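Local coordinates for periplasmic aliphatic sulphonates-binding protein (Escherichia coli, PDB 2X26) that probably binds aliphatic sulfonates in the periplasm and delivers them to an ABC transport system for their uptake, at residues 1-5 with 30-34; 258-262 with 277-281; 55-61 with 184-190; 160-164 with 240-244; 100-104 with 123-129. One frame throughout, in Å; residues are numbered along the deposited sequence.

Interaction 1 of 5, residues 1-5 with 30-34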
# COMPACT_ATOMS: atom_id res chain seq x y z
N SER A 1 -9.76 -15.79 18.05
CA SER A 1 -10.15 -14.53 17.33
C SER A 1 -10.68 -13.44 18.29
O SER A 1 -11.31 -13.73 19.32
CB SER A 1 -11.13 -14.84 16.19
OG SER A 1 -12.48 -14.74 16.62
N PRO A 2 -10.38 -12.17 18.00
CA PRO A 2 -10.79 -11.10 18.90
C PRO A 2 -12.27 -10.73 18.75
O PRO A 2 -12.94 -11.15 17.79
CB PRO A 2 -9.92 -9.92 18.42
CG PRO A 2 -9.80 -10.19 16.90
CD PRO A 2 -9.61 -11.68 16.84
N GLU A 3 -12.77 -9.92 19.68
CA GLU A 3 -14.16 -9.45 19.65
C GLU A 3 -14.48 -8.67 18.37
O GLU A 3 -15.59 -8.75 17.83
CB GLU A 3 -14.46 -8.60 20.88
CG GLU A 3 -15.94 -8.42 21.13
CD GLU A 3 -16.20 -7.96 22.54
OE1 GLU A 3 -15.37 -8.28 23.42
OE2 GLU A 3 -17.23 -7.29 22.75
N ALA A 4 -13.50 -7.93 17.88
CA ALA A 4 -13.70 -7.09 16.70
C ALA A 4 -12.41 -6.89 15.92
O ALA A 4 -11.29 -6.96 16.47
CB ALA A 4 -14.24 -5.75 17.08
N LEU A 5 -12.61 -6.66 14.63
CA LEU A 5 -11.55 -6.35 13.72
C LEU A 5 -12.10 -5.21 12.87
O LEU A 5 -12.98 -5.42 12.02
CB LEU A 5 -11.17 -7.55 12.87
CG LEU A 5 -10.27 -7.15 11.70
CD1 LEU A 5 -8.95 -6.49 12.14
CD2 LEU A 5 -9.99 -8.37 10.81
N PRO A 30 -17.10 -15.90 12.12
CA PRO A 30 -18.47 -15.47 12.47
C PRO A 30 -18.59 -14.92 13.89
O PRO A 30 -19.61 -14.35 14.26
CB PRO A 30 -19.30 -16.76 12.34
CG PRO A 30 -18.32 -17.89 12.30
CD PRO A 30 -17.03 -17.34 11.78
N GLU A 31 -17.54 -15.09 14.68
CA GLU A 31 -17.53 -14.70 16.05
C GLU A 31 -16.87 -13.36 16.29
O GLU A 31 -16.79 -12.88 17.42
CB GLU A 31 -16.78 -15.78 16.80
CG GLU A 31 -16.86 -15.71 18.24
CD GLU A 31 -16.89 -17.08 18.86
OE1 GLU A 31 -16.67 -18.11 18.15
OE2 GLU A 31 -17.15 -17.09 20.07
N SER A 32 -16.39 -12.73 15.22
CA SER A 32 -15.77 -11.44 15.33
C SER A 32 -16.65 -10.50 14.61
O SER A 32 -17.24 -10.84 13.56
CB SER A 32 -14.39 -11.40 14.68
OG SER A 32 -13.54 -12.37 15.30
N LYS A 33 -16.76 -9.32 15.17
CA LYS A 33 -17.42 -8.21 14.49
C LYS A 33 -16.43 -7.58 13.51
O LYS A 33 -15.50 -6.88 13.92
CB LYS A 33 -17.87 -7.17 15.49
CG LYS A 33 -18.74 -6.10 14.89
CD LYS A 33 -19.20 -5.14 15.97
CE LYS A 33 -19.08 -3.70 15.51
NZ LYS A 33 -19.67 -2.81 16.52
N ILE A 34 -16.64 -7.84 12.22
CA ILE A 34 -15.77 -7.32 11.18
C ILE A 34 -16.37 -6.00 10.72
O ILE A 34 -17.58 -5.92 10.42
CB ILE A 34 -15.70 -8.27 9.96
CG1 ILE A 34 -15.30 -9.73 10.36
CG2 ILE A 34 -14.73 -7.68 8.90
CD1 ILE A 34 -13.93 -9.82 11.12
O HOH W 1 -18.06 -10.11 18.54
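The flat groups of this contact are the peptide planes of Pro2, Glu3 and Lys33, each approached at its carbonyl oxygen. Ser32 OG lies in the carbonyl plane of Pro2 and donates to Pro2 O over 2.8 Å (C=O...O 159°). The two strand carbonyls are met less squarely: Lys33 N reaches Glu3 O at 3.0 Å and Leu5 N reaches Lys33 O at 3.0 Å, each donor tilted 31° from the carbonyl plane. These two bonds flank Ala4 and set its parallel pairing with Lys33; a further backbone bond of Leu5 with Ser35 carries the register on to Leu5-Ile34. Ala4 and Lys33 point to one sheet face, Leu5 and Ile34 to the other. On that second face Ile34 CG1 stands beside its backbone N (chi1 -54°), bringing CD1 to 4.0 Å from Leu5 CB. Leu25 of helix 24-28 packs against both, while Phe201 of helix 199-218 lies against Leu5, Pro2 and Ser1. The pairing joins strand 4-9 to the outermost strand 33-38 as a beta-alpha-beta unit through helices 14-21 and 24-28. Before the ladder begins, Ser1 OG donates to Ser32 OG at 2.9 Å, and a water links Glu3 O (2.9 Å from it) to Glu31 O. The Ser32 hydroxyl thus accepts one bond and donates another, extending the polar seam ahead of the first backbone pair, and two donors hold Glu3 O.

Interaction 2 of 5, residues 258-262 with 277-281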
# COMPACT_ATOMS: atom_id res chain seq x y z
N ALA A 258 13.05 -5.36 4.74
CA ALA A 258 13.33 -4.39 5.80
C ALA A 258 14.42 -3.44 5.38
O ALA A 258 14.32 -2.25 5.66
CB ALA A 258 13.77 -5.11 7.08
N ALA A 259 15.50 -3.98 4.79
CA ALA A 259 16.62 -3.19 4.34
C ALA A 259 16.20 -2.22 3.25
O ALA A 259 16.69 -1.08 3.22
CB ALA A 259 17.78 -4.09 3.84
N LEU A 260 15.33 -2.66 2.33
CA LEU A 260 14.85 -1.71 1.28
C LEU A 260 14.03 -0.60 1.90
O LEU A 260 14.13 0.56 1.50
CB LEU A 260 14.03 -2.38 0.16
CG LEU A 260 14.80 -3.42 -0.62
CD1 LEU A 260 13.83 -4.37 -1.35
CD2 LEU A 260 15.76 -2.71 -1.61
N GLN A 261 13.19 -0.97 2.87
CA GLN A 261 12.33 0.06 3.52
C GLN A 261 13.24 1.01 4.31
O GLN A 261 12.98 2.22 4.36
CB GLN A 261 11.25 -0.58 4.41
CG GLN A 261 10.29 0.38 5.10
CD GLN A 261 9.33 1.06 4.18
OE1 GLN A 261 9.44 1.02 2.95
NE2 GLN A 261 8.31 1.63 4.77
N GLN A 262 14.33 0.47 4.89
CA GLN A 262 15.25 1.34 5.66
C GLN A 262 15.90 2.35 4.73
O GLN A 262 16.01 3.55 5.09
CB GLN A 262 16.32 0.54 6.41
CG GLN A 262 17.20 1.42 7.37
CD GLN A 262 16.37 2.08 8.44
OE1 GLN A 262 15.81 1.39 9.31
NE2 GLN A 262 16.27 3.42 8.41
N LYS A 277 15.42 9.98 11.64
CA LYS A 277 15.79 8.68 11.10
C LYS A 277 14.91 7.68 11.84
O LYS A 277 14.54 7.91 12.99
CB LYS A 277 17.29 8.43 11.30
CG LYS A 277 17.95 7.66 10.16
CD LYS A 277 19.41 7.36 10.46
CE LYS A 277 20.03 6.42 9.41
NZ LYS A 277 19.45 5.02 9.37
N VAL A 278 14.46 6.63 11.18
CA VAL A 278 13.63 5.64 11.88
C VAL A 278 14.42 4.32 11.93
O VAL A 278 15.24 4.06 11.06
CB VAL A 278 12.26 5.42 11.15
CG1 VAL A 278 11.33 4.42 11.92
CG2 VAL A 278 11.56 6.74 10.97
N ASP A 279 14.18 3.49 12.93
CA ASP A 279 14.75 2.15 12.95
C ASP A 279 13.68 1.20 12.38
O ASP A 279 12.87 0.66 13.15
CB ASP A 279 15.09 1.76 14.39
CG ASP A 279 15.78 0.39 14.49
OD1 ASP A 279 15.94 -0.28 13.44
OD2 ASP A 279 16.18 0.01 15.61
N ILE A 280 13.64 1.00 11.06
CA ILE A 280 12.53 0.23 10.49
C ILE A 280 12.43 -1.18 11.08
O ILE A 280 11.32 -1.68 11.32
CB ILE A 280 12.63 0.12 8.92
CG1 ILE A 280 12.48 1.51 8.30
CG2 ILE A 280 11.62 -0.97 8.32
CD1 ILE A 280 11.12 2.12 8.60
N ARG A 281 13.59 -1.82 11.32
CA ARG A 281 13.56 -3.17 11.83
C ARG A 281 12.86 -3.31 13.18
O ARG A 281 12.28 -4.35 13.44
CB ARG A 281 14.96 -3.78 11.88
CG ARG A 281 15.49 -4.07 10.47
CD ARG A 281 16.98 -4.20 10.53
NE ARG A 281 17.61 -4.39 9.23
CZ ARG A 281 18.12 -3.41 8.49
NH1 ARG A 281 18.04 -2.14 8.87
NH2 ARG A 281 18.72 -3.71 7.34
O HOH W 2 16.52 -0.92 10.57
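Gln262 meets the loop with both ends of its amide: Ile280 N donates to Gln262 OE1 at 2.8 Å, and Gln262 NE2 donates to Val278 O at 2.9 Å. Neither bond is quite flat, the donor lying 16° from the amide carbonyl plane in the first and 20° from the Val278 carbonyl plane in the second. The amide gets there because CG is anti to the backbone N and the chain then bends at chi2 (61°). Beside it, Ile280 CG2 rests 3.7 Å from Gln261 CG, the two side chains crossing at about a right angle. Arg281 lies along the helix flank, its CG 3.9 Å from Ala258 CB and one guanidinium face over Ala259 N. Further partners hold the same groups. One water, 2.7 Å from Gln262 OE1, also binds Asp279 OD1, Arg281 N and, in the guanidinium plane, Arg281 NH1. Asp266 takes both Gln262 NE2 and the Lys277 ammonium, tying the two together, while Gln261 NE2 hydrogen-bonds Asp61 O and Tyr76 OH. A leucine in place of Gln262 would probably leave Ile280 N and Val278 O without their mates and the bridging water short of an acceptor. The amide serves the loop much as a residue of a neighbouring parallel strand would, so the segment after helix 255-270 is tied back onto that helix by polar chemistry as well as by Ile280.

Interaction 3 of 5, residues 55-61 with 184-190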
# COMPACT_ATOMS: atom_id res chain seq x y z
N ASP A 55 -7.93 -1.32 13.60
CA ASP A 55 -6.96 -2.26 14.11
C ASP A 55 -5.95 -2.74 13.07
O ASP A 55 -4.88 -3.16 13.44
CB ASP A 55 -7.68 -3.50 14.65
CG ASP A 55 -8.70 -3.15 15.66
OD1 ASP A 55 -8.33 -2.49 16.65
OD2 ASP A 55 -9.89 -3.49 15.50
N LEU A 56 -6.29 -2.65 11.78
CA LEU A 56 -5.43 -3.20 10.73
C LEU A 56 -5.63 -2.31 9.54
O LEU A 56 -6.78 -1.95 9.23
CB LEU A 56 -5.89 -4.64 10.40
CG LEU A 56 -5.16 -5.38 9.28
CD1 LEU A 56 -3.71 -5.63 9.72
CD2 LEU A 56 -5.87 -6.71 9.01
N GLY A 57 -4.53 -2.00 8.83
CA GLY A 57 -4.64 -1.14 7.65
C GLY A 57 -3.68 -1.50 6.54
O GLY A 57 -2.67 -2.15 6.77
N SER A 58 -4.06 -1.13 5.31
CA SER A 58 -3.25 -1.34 4.12
C SER A 58 -2.76 0.02 3.59
O SER A 58 -3.55 0.96 3.42
CB SER A 58 -4.19 -1.97 3.09
OG SER A 58 -3.74 -1.67 1.79
N THR A 59 -1.46 0.14 3.32
CA THR A 59 -0.90 1.38 2.73
C THR A 59 0.34 0.99 1.94
O THR A 59 0.82 -0.14 2.03
CB THR A 59 -0.47 2.54 3.74
OG1 THR A 59 0.83 2.26 4.24
CG2 THR A 59 -1.43 2.78 4.92
N GLY A 60 0.83 1.93 1.15
CA GLY A 60 2.08 1.76 0.41
C GLY A 60 3.27 1.86 1.34
O GLY A 60 3.12 1.96 2.55
N ASP A 61 4.46 1.89 0.75
CA ASP A 61 5.68 1.92 1.56
C ASP A 61 5.98 3.30 2.19
O ASP A 61 6.69 3.40 3.23
CB ASP A 61 6.88 1.37 0.77
CG ASP A 61 7.11 2.07 -0.57
OD1 ASP A 61 6.12 2.38 -1.27
OD2 ASP A 61 8.32 2.26 -0.93
N THR A 184 10.03 -1.65 -2.94
CA THR A 184 9.88 -2.40 -1.67
C THR A 184 8.63 -3.28 -1.55
O THR A 184 8.68 -4.44 -1.09
CB THR A 184 9.83 -1.36 -0.55
OG1 THR A 184 11.06 -0.65 -0.58
CG2 THR A 184 9.63 -2.01 0.86
N GLY A 185 7.49 -2.73 -1.96
CA GLY A 185 6.23 -3.47 -1.83
C GLY A 185 5.22 -2.62 -1.03
O GLY A 185 5.54 -1.51 -0.64
N SER A 186 3.99 -3.12 -0.85
CA SER A 186 3.04 -2.38 -0.01
C SER A 186 2.82 -3.16 1.25
O SER A 186 3.17 -4.36 1.34
CB SER A 186 1.70 -2.15 -0.71
OG SER A 186 1.20 -3.38 -1.24
N PHE A 187 2.26 -2.50 2.25
CA PHE A 187 2.27 -3.10 3.60
C PHE A 187 0.92 -3.21 4.28
O PHE A 187 -0.06 -2.53 3.90
CB PHE A 187 3.15 -2.29 4.53
CG PHE A 187 4.61 -2.37 4.19
CD1 PHE A 187 5.36 -3.52 4.49
CD2 PHE A 187 5.22 -1.30 3.57
CE1 PHE A 187 6.77 -3.57 4.22
CE2 PHE A 187 6.62 -1.33 3.25
CZ PHE A 187 7.39 -2.48 3.57
N TYR A 188 0.86 -4.12 5.26
CA TYR A 188 -0.26 -4.18 6.19
C TYR A 188 0.34 -3.81 7.52
O TYR A 188 1.43 -4.28 7.84
CB TYR A 188 -0.83 -5.59 6.26
CG TYR A 188 -1.50 -5.91 4.96
CD1 TYR A 188 -0.77 -6.39 3.88
CD2 TYR A 188 -2.86 -5.64 4.81
CE1 TYR A 188 -1.41 -6.65 2.67
CE2 TYR A 188 -3.52 -5.90 3.60
CZ TYR A 188 -2.77 -6.40 2.54
OH TYR A 188 -3.40 -6.64 1.33
N LEU A 189 -0.34 -2.91 8.23
CA LEU A 189 0.10 -2.46 9.54
C LEU A 189 -0.95 -2.64 10.62
O LEU A 189 -2.17 -2.61 10.36
CB LEU A 189 0.54 -0.98 9.48
CG LEU A 189 1.82 -0.78 8.60
CD1 LEU A 189 1.35 -0.31 7.24
CD2 LEU A 189 2.77 0.18 9.26
N ALA A 190 -0.47 -2.80 11.86
CA ALA A 190 -1.34 -2.86 13.03
C ALA A 190 -0.65 -2.23 14.19
O ALA A 190 0.53 -2.04 14.15
CB ALA A 190 -1.66 -4.31 13.38
O HOH W 3 -1.15 -3.03 1.32
O HOH W 4 10.36 1.73 0.41
O HOH W 5 3.78 0.47 -2.12
O HOH W 6 9.15 1.31 -3.25
O HOH W 7 6.62 -0.28 -3.49
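Gly57 and Thr59 make the hydrogen-bonded pairs with Leu189 and Phe187 in an antiparallel ladder whose short strand axes approach to 4.7 Å at 159°. Phe187 N to Thr59 O, at 2.8 Å, is the shortest of its four bonds and comes nearly along the C=O axis. On the face of Ser58 and Tyr188, Tyr188 CE2 lies 4.0 Å from Ser58 CB, and the two polar tips are held elsewhere, Tyr188 OH by Glu80 and Ser58 OG by Ser13. A water joins Ser58 OG to Phe187 O. On the other face Phe187, with CG beside its backbone N (chi1 -68°), turns its ring edge to Asp61, CE2 standing 3.7 Å from Asp61 CB. Past the strand ends, the Asp61 carboxylate meets Thr184 through water: one water donates to Asp61 OD2 at 2.5 Å and accepts from Thr184 OG1, and another links OD2 to Thr184 N. The sheet order, 33-38, 4-9, 56-59, 186-191, 74-80, with 186-191 running antiparallel, is that of a type II periplasmic binding protein. Direct backbone bonds thus hold the buried centre of this lobe, whereas hydrated carboxylate chemistry takes over just past the strand ends, between Asp61 and Thr184.

Interaction 4 of 5, residues 160-164 with 240-244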
# COMPACT_ATOMS: atom_id res chain seq x y z
N ASP A 160 -0.96 4.09 -10.66
CA ASP A 160 -2.24 3.55 -11.16
C ASP A 160 -3.32 3.75 -10.09
O ASP A 160 -3.06 3.56 -8.88
CB ASP A 160 -2.04 2.06 -11.43
CG ASP A 160 -2.16 1.67 -12.88
OD1 ASP A 160 -2.74 2.47 -13.67
OD2 ASP A 160 -1.77 0.49 -13.19
N PRO A 161 -4.56 4.01 -10.50
CA PRO A 161 -5.10 3.89 -11.88
C PRO A 161 -5.05 5.17 -12.74
O PRO A 161 -5.51 5.14 -13.89
CB PRO A 161 -6.58 3.55 -11.61
CG PRO A 161 -6.90 4.42 -10.38
CD PRO A 161 -5.66 4.04 -9.51
N TYR A 162 -4.50 6.26 -12.22
CA TYR A 162 -4.37 7.47 -13.02
C TYR A 162 -3.55 7.18 -14.28
O TYR A 162 -3.84 7.71 -15.35
CB TYR A 162 -3.62 8.56 -12.24
CG TYR A 162 -4.35 9.05 -11.00
CD1 TYR A 162 -3.89 8.71 -9.74
CD2 TYR A 162 -5.45 9.88 -11.09
CE1 TYR A 162 -4.53 9.14 -8.59
CE2 TYR A 162 -6.12 10.33 -9.92
CZ TYR A 162 -5.61 9.96 -8.68
OH TYR A 162 -6.21 10.42 -7.52
N TYR A 163 -2.50 6.39 -14.08
CA TYR A 163 -1.61 6.01 -15.15
C TYR A 163 -2.45 5.33 -16.24
O TYR A 163 -2.42 5.79 -17.40
CB TYR A 163 -0.50 5.10 -14.61
CG TYR A 163 0.15 4.18 -15.63
CD1 TYR A 163 0.35 4.61 -16.95
CD2 TYR A 163 0.59 2.90 -15.27
CE1 TYR A 163 0.94 3.77 -17.90
CE2 TYR A 163 1.20 2.07 -16.21
CZ TYR A 163 1.36 2.50 -17.52
OH TYR A 163 1.97 1.64 -18.43
N SER A 164 -3.21 4.31 -15.88
CA SER A 164 -3.95 3.54 -16.88
C SER A 164 -4.98 4.44 -17.53
O SER A 164 -5.22 4.33 -18.74
CB SER A 164 -4.63 2.31 -16.32
OG SER A 164 -3.70 1.29 -15.92
N SER A 240 -6.52 -2.75 -17.64
CA SER A 240 -5.14 -2.24 -17.72
C SER A 240 -4.52 -2.21 -16.32
O SER A 240 -3.38 -2.67 -16.12
CB SER A 240 -5.16 -0.83 -18.30
OG SER A 240 -3.85 -0.31 -18.51
N TYR A 241 -5.27 -1.68 -15.35
CA TYR A 241 -4.81 -1.64 -13.98
C TYR A 241 -4.40 -3.03 -13.43
O TYR A 241 -3.29 -3.17 -12.84
CB TYR A 241 -5.94 -1.08 -13.11
CG TYR A 241 -5.65 -1.03 -11.65
CD1 TYR A 241 -5.00 0.05 -11.09
CD2 TYR A 241 -6.01 -2.09 -10.83
CE1 TYR A 241 -4.71 0.07 -9.70
CE2 TYR A 241 -5.75 -2.07 -9.47
CZ TYR A 241 -5.12 -1.00 -8.92
OH TYR A 241 -4.92 -1.00 -7.56
N LEU A 242 -5.23 -4.04 -13.64
CA LEU A 242 -4.90 -5.41 -13.17
C LEU A 242 -3.71 -5.98 -13.94
O LEU A 242 -2.85 -6.68 -13.34
CB LEU A 242 -6.13 -6.33 -13.32
CG LEU A 242 -7.30 -6.01 -12.37
CD1 LEU A 242 -8.33 -7.12 -12.70
CD2 LEU A 242 -6.90 -6.11 -10.88
N ASP A 243 -3.61 -5.66 -15.23
CA ASP A 243 -2.50 -6.14 -16.04
C ASP A 243 -1.11 -5.56 -15.60
O ASP A 243 -0.07 -6.10 -15.99
CB ASP A 243 -2.75 -5.81 -17.51
CG ASP A 243 -3.79 -6.69 -18.13
OD1 ASP A 243 -4.08 -7.76 -17.53
OD2 ASP A 243 -4.30 -6.33 -19.24
N HIS A 244 -1.09 -4.48 -14.83
CA HIS A 244 0.19 -3.92 -14.37
C HIS A 244 0.61 -4.49 -13.01
O HIS A 244 1.61 -4.04 -12.45
CB HIS A 244 0.14 -2.39 -14.28
CG HIS A 244 -0.23 -1.74 -15.57
ND1 HIS A 244 -1.03 -0.61 -15.63
CD2 HIS A 244 0.08 -2.06 -16.85
CE1 HIS A 244 -1.19 -0.27 -16.89
NE2 HIS A 244 -0.53 -1.13 -17.66
O HOH W 8 -1.74 -1.54 -11.24
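His244 and Asp160 form the tight centre of the contact: His244 ND1 donates to Asp160 OD2 at 2.8 Å, in the imidazole plane and on the syn side of the carboxylate, the two planes being 19° apart. His244 CG lies beside its backbone N (chi1 -57°), which swings the ring to the carboxylate. The ring is sandwiched. Tyr163 CE2 sits 3.3 Å above one face, offset toward the rim, and Ser240 O lies over the centre of the other, 3.1 Å above it. The Tyr163 and His244 rings are near parallel but slid apart, centroids 4.7 Å from each other, and barely overlap. Asp160 OD1 is gripped twice, by Ser164 OG at 2.7 Å through its syn lone pair and by Ser164 N. Toward Tyr241 no direct hydrogen bond forms. Asp160 CB packs 3.6 Å from Tyr241 CD1, and Pro161, after a cis peptide bond, brings CB to 3.9 Å from the same atom. Here a water bridges Asp160 OD2, at 2.8 Å, and Tyr241 O, and a bound glycerol, probably from the crystallisation liquor, lies near the Tyr241 side chain. An alanine at Asp160 removes the acceptor of His244 ND1, Ser164 N and Ser164 OG, and would probably leave the imidazole freer to turn. The carboxylate thus binds the start of helix 162-169 and the end of helix 235-243 at once; it and the Ser240 carbonyl would probably both favour a more positively polarised imidazole.

Interaction 5 of 5, residues 100-104 with 123-129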
# COMPACT_ATOMS: atom_id res chain seq x y z
N VAL A 100 15.26 9.42 -18.92
CA VAL A 100 15.10 10.24 -17.71
C VAL A 100 16.11 11.40 -17.66
O VAL A 100 15.82 12.50 -17.20
CB VAL A 100 15.28 9.35 -16.45
CG1 VAL A 100 15.34 10.23 -15.24
CG2 VAL A 100 14.09 8.40 -16.36
N ALA A 101 17.30 11.13 -18.15
CA ALA A 101 18.30 12.18 -18.31
C ALA A 101 17.77 13.37 -19.10
O ALA A 101 18.15 14.50 -18.82
CB ALA A 101 19.55 11.60 -18.95
N ASP A 102 16.89 13.12 -20.07
CA ASP A 102 16.38 14.22 -20.87
C ASP A 102 15.45 15.16 -20.10
O ASP A 102 15.14 16.25 -20.58
CB ASP A 102 15.66 13.73 -22.12
CG ASP A 102 16.58 13.09 -23.10
OD1 ASP A 102 17.81 13.39 -23.07
OD2 ASP A 102 16.07 12.26 -23.89
N LEU A 103 15.04 14.76 -18.90
CA LEU A 103 14.24 15.66 -18.06
C LEU A 103 15.00 16.86 -17.50
O LEU A 103 14.39 17.78 -17.01
CB LEU A 103 13.58 14.92 -16.91
CG LEU A 103 12.54 13.88 -17.33
CD1 LEU A 103 12.22 13.04 -16.18
CD2 LEU A 103 11.29 14.51 -17.82
N LYS A 104 16.33 16.82 -17.52
CA LYS A 104 17.14 17.95 -17.03
C LYS A 104 16.56 19.28 -17.51
O LYS A 104 16.36 19.45 -18.70
CB LYS A 104 18.60 17.84 -17.51
CG LYS A 104 19.53 18.83 -16.81
CD LYS A 104 21.00 18.41 -16.90
CE LYS A 104 21.90 19.41 -16.17
NZ LYS A 104 23.39 19.09 -16.30
N ALA A 123 14.82 7.71 -9.82
CA ALA A 123 15.03 7.74 -11.27
C ALA A 123 16.05 8.82 -11.65
O ALA A 123 16.94 8.58 -12.49
CB ALA A 123 13.70 8.00 -12.00
N LEU A 124 15.88 10.02 -11.08
CA LEU A 124 16.80 11.11 -11.39
C LEU A 124 18.21 10.76 -10.94
O LEU A 124 19.19 11.02 -11.67
CB LEU A 124 16.35 12.42 -10.73
CG LEU A 124 15.06 13.05 -11.28
CD1 LEU A 124 14.76 14.31 -10.46
CD2 LEU A 124 15.26 13.43 -12.74
N ARG A 125 18.31 10.14 -9.77
CA ARG A 125 19.62 9.76 -9.22
C ARG A 125 20.37 8.80 -10.15
O ARG A 125 21.59 8.94 -10.33
CB ARG A 125 19.53 9.16 -7.81
CG ARG A 125 20.90 8.84 -7.17
CD ARG A 125 20.82 8.64 -5.64
NE ARG A 125 19.87 7.58 -5.30
CZ ARG A 125 19.48 7.23 -4.07
NH1 ARG A 125 19.96 7.85 -3.00
NH2 ARG A 125 18.60 6.24 -3.93
N GLN A 126 19.65 7.85 -10.73
CA GLN A 126 20.25 6.94 -11.72
C GLN A 126 20.88 7.69 -12.87
O GLN A 126 21.94 7.29 -13.36
CB GLN A 126 19.23 5.99 -12.34
CG GLN A 126 18.78 4.90 -11.49
CD GLN A 126 18.02 3.84 -12.28
OE1 GLN A 126 17.23 4.15 -13.19
NE2 GLN A 126 18.20 2.58 -11.86
N ALA A 127 20.19 8.76 -13.33
CA ALA A 127 20.61 9.53 -14.49
C ALA A 127 21.57 10.67 -14.09
O ALA A 127 21.93 11.56 -14.90
CB ALA A 127 19.33 10.09 -15.20
N GLY A 128 22.03 10.62 -12.84
CA GLY A 128 23.04 11.56 -12.32
C GLY A 128 22.45 12.93 -12.10
O GLY A 128 23.14 13.93 -12.33
N LEU A 129 21.18 12.99 -11.67
CA LEU A 129 20.48 14.26 -11.45
C LEU A 129 19.89 14.38 -10.05
O LEU A 129 19.67 13.36 -9.38
CB LEU A 129 19.38 14.47 -12.50
CG LEU A 129 19.79 14.46 -13.98
CD1 LEU A 129 18.55 14.51 -14.88
CD2 LEU A 129 20.74 15.63 -14.35
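Val100 reaches into the end of helix 115-126, and its atoms can be taken in order. CB comes to 4.3 Å from Ala127 CB. From there CG1, anti to the backbone N (chi1 171°), goes deepest: it lies 3.6 Å from Ala123 O, 4.1 Å from Leu124 CD2 and 4.0 Å from Ala127 CB. The other branch, CG2, passes 4.4 Å from Ala123 CB. One methyl therefore fills the groove formed by a helical turn and the residue that leaves it. Next along the 3-10 turn, Ala101 CB rests 4.0 Å from Ala127 CB. Leu129 packs beside them, its CD1 near the carbonyl oxygens of Val100 and Ala101 and its CD2 3.8 Å from Lys104 CD, where the two side chains cross at about a right angle. No hydrogen bond crosses the contact. The helix ends in a Schellman motif, with Gly128 at positive phi as C-prime residue and Leu129 N bonded to Leu124 O, which turns Leu129 back against the 3-10 segment. The contact thus seats the turn before strand 107-110 on the C-terminal end of helix 115-126, with Val100 and Leu103 also touching Lys176 and Leu175 on strand 172-177, an outermost strand of the sheet that also holds strands 107-110 and 155-159.

Overall arrangement
From the N terminus, interaction 1 closes a short loop, pairing strands 4-9 and 33-38 through intervening helices. Interaction 3 then closes a long one, bringing 184-190 back to 55-61 in the same sheet, and it touches interaction 1 where Leu5 packs on Asp55 and Leu56. Interaction 5 is nested inside that loop, in the part of the chain that forms the other sheet, with strands 107-110 and 155-159. Interaction 4 crosses interaction 3: it opens at 160-164 inside the loop and closes at 240-244 beyond it, joining the end of helix 235-243 to the start of helix 162-169, just after strand 155-159. Interaction 2 follows in series, folding 277-281 onto helix 255-270, whose Gln261 reaches Asp61 of interaction 3.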